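Local structure of phosphoserine aminotransferase (Bacillus alcalophilus, 1W23) at residues T81-P84 with M85-T89. The protein catalyses the reversible, pyridoxal-phosphate-dependent transfer of an amino group between glutamate and 3-phosphohydroxypyruvate, yielding phosphoserine in serine biosynthesis. Sequence-based numbering, arbitrary orientation.
Sequences TMLP and MNLLT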
loop_
_atom_site.group_PDB
_atom_site.type_symbol
_atom_site.label_atom_id
_atom_site.label_comp_id
_atom_site.label_asym_id
_atom_site.label_seq_id
_atom_site.Cartn_x
_atom_site.Cartn_y
_atom_site.Cartn_z
ATOM N N THR A 81 13.180 -6.230 -6.114
ATOM C CA THR A 81 13.796 -7.295 -5.288
ATOM C C THR A 81 12.970 -8.576 -5.292
ATOM O O THR A 81 13.531 -9.691 -5.322
ATOM C CB THR A 81 14.106 -6.785 -3.875
ATOM O OG1 THR A 81 14.956 -7.785 -3.236
ATOM C CG2 THR A 81 12.924 -6.547 -2.988
ATOM N N MET A 82 11.621 -8.528 -5.307
ATOM C CA MET A 82 10.831 -9.739 -5.258
ATOM C C MET A 82 11.083 -10.616 -6.460
ATOM O O MET A 82 11.135 -11.833 -6.348
ATOM C CB MET A 82 9.365 -9.333 -5.042
ATOM C CG MET A 82 8.466 -10.459 -4.646
ATOM S SD MET A 82 6.832 -9.849 -4.251
ATOM C CE MET A 82 5.855 -11.320 -4.101
ATOM N N LEU A 83 11.263 -10.016 -7.637
ATOM C CA LEU A 83 11.506 -10.815 -8.859
ATOM C C LEU A 83 12.750 -11.668 -8.737
ATOM O O LEU A 83 12.672 -12.910 -8.814
ATOM C CB LEU A 83 11.507 -9.885 -10.082
ATOM C CG LEU A 83 12.246 -10.485 -11.352
ATOM C CD1 LEU A 83 11.423 -11.587 -11.923
ATOM C CD2 LEU A 83 12.590 -9.411 -12.364
ATOM N N PRO A 84 13.949 -11.098 -8.474
ATOM C CA PRO A 84 15.128 -11.989 -8.330
ATOM C C PRO A 84 15.031 -12.889 -7.116
ATOM O O PRO A 84 15.529 -14.011 -7.135
ATOM C CB PRO A 84 16.290 -11.000 -8.282
ATOM C CG PRO A 84 15.680 -9.673 -7.855
ATOM C CD PRO A 84 14.352 -9.694 -8.527
ATOM N N MET A 85 14.382 -12.450 -6.034
ATOM C CA MET A 85 14.237 -13.373 -4.880
ATOM C C MET A 85 13.520 -14.660 -5.256
ATOM O O MET A 85 13.791 -15.714 -4.730
ATOM C CB MET A 85 13.334 -12.825 -3.770
ATOM C CG MET A 85 14.056 -11.861 -2.882
ATOM S SD MET A 85 12.943 -11.298 -1.599
ATOM C CE MET A 85 14.034 -10.188 -0.720
ATOM N N ASN A 86 12.592 -14.595 -6.201
ATOM C CA ASN A 86 11.848 -15.746 -6.626
ATOM C C ASN A 86 12.458 -16.480 -7.788
ATOM O O ASN A 86 12.322 -17.701 -7.821
ATOM C CB ASN A 86 10.384 -15.360 -6.947
ATOM C CG ASN A 86 9.544 -15.120 -5.712
ATOM O OD1 ASN A 86 8.737 -15.980 -5.322
ATOM N ND2 ASN A 86 9.728 -13.965 -5.051
ATOM N N LEU A 87 13.094 -15.820 -8.729
ATOM C CA LEU A 87 13.557 -16.466 -9.952
ATOM C C LEU A 87 15.075 -16.532 -10.106
ATOM O O LEU A 87 15.572 -17.335 -10.915
ATOM C CB LEU A 87 12.966 -15.736 -11.194
ATOM C CG LEU A 87 11.508 -15.964 -11.549
ATOM C CD1 LEU A 87 11.234 -15.233 -12.870
ATOM C CD2 LEU A 87 11.147 -17.459 -11.594
ATOM N N LEU A 88 15.835 -15.721 -9.412
ATOM C CA LEU A 88 17.303 -15.718 -9.609
ATOM C C LEU A 88 17.914 -16.760 -8.709
ATOM O O LEU A 88 18.331 -16.484 -7.578
ATOM C CB LEU A 88 17.822 -14.292 -9.384
ATOM C CG LEU A 88 19.321 -14.100 -9.644
ATOM C CD1 LEU A 88 19.742 -14.659 -10.972
ATOM C CD2 LEU A 88 19.733 -12.635 -9.549
ATOM N N THR A 89 17.978 -17.982 -9.184
ATOM C CA THR A 89 18.453 -19.124 -8.405
ATOM C C THR A 89 19.938 -19.328 -8.635
ATOM O O THR A 89 20.558 -18.798 -9.584
ATOM C CB THR A 89 17.732 -20.412 -8.823
ATOM O OG1 THR A 89 17.982 -20.638 -10.201
ATOM C CG2 THR A 89 16.242 -20.305 -8.657
#
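Asn-86 folds its carboxamide back over the preceding turn of helix, lying alongside Met-82 and pointing the same way, with ND2 3.7 Å from Met-82 CG. With CG beside its own backbone N (chi1 -75°), the short side chain lets ND2 make a fairly straight hydrogen bond (2.9 Å, N-H...O 161°) to Met-82 O, which lies close to the amide plane. That carbonyl also accepts a more bent hydrogen bond (141°) from the backbone N of Asn-86, at 3.1 Å and from the opposite face of its plane, so a single residue grips it twice. Beyond this turn, the amide reaches the start of helix 226-231 and the residues just before it: ND2 also donates to Leu-224 O, and OD1 accepts from Tyr-226 N. A leucine here would probably leave Leu-224 O and Tyr-226 N without their mates and Met-82 O with one donor fewer. Leucines suit the inner side, where Leu-83 CD1 meets Leu-87 CD1 at 3.8 Å and both side chains rest on Tyr-144 of strand 142-148. On another side, in one of its two conformers, the extended chain of Met-85 brings CE to 3.6 Å from Thr-81 OG1, and both residues pack on Pro-221 of the second subunit. Pro-84 has no N-H to give the turn before, and the helix kinks there; Pro-84 O still accepts a hydrogen bond from Leu-88 N at 2.9 Å, while its CB packs against Leu-88 CB. Leu-88 centres an inverse gamma turn, the C-terminal exit of helix 75-87, whose N-terminal residues line the cofactor pocket of this class-V aminotransferase, a fold type I PLP enzyme.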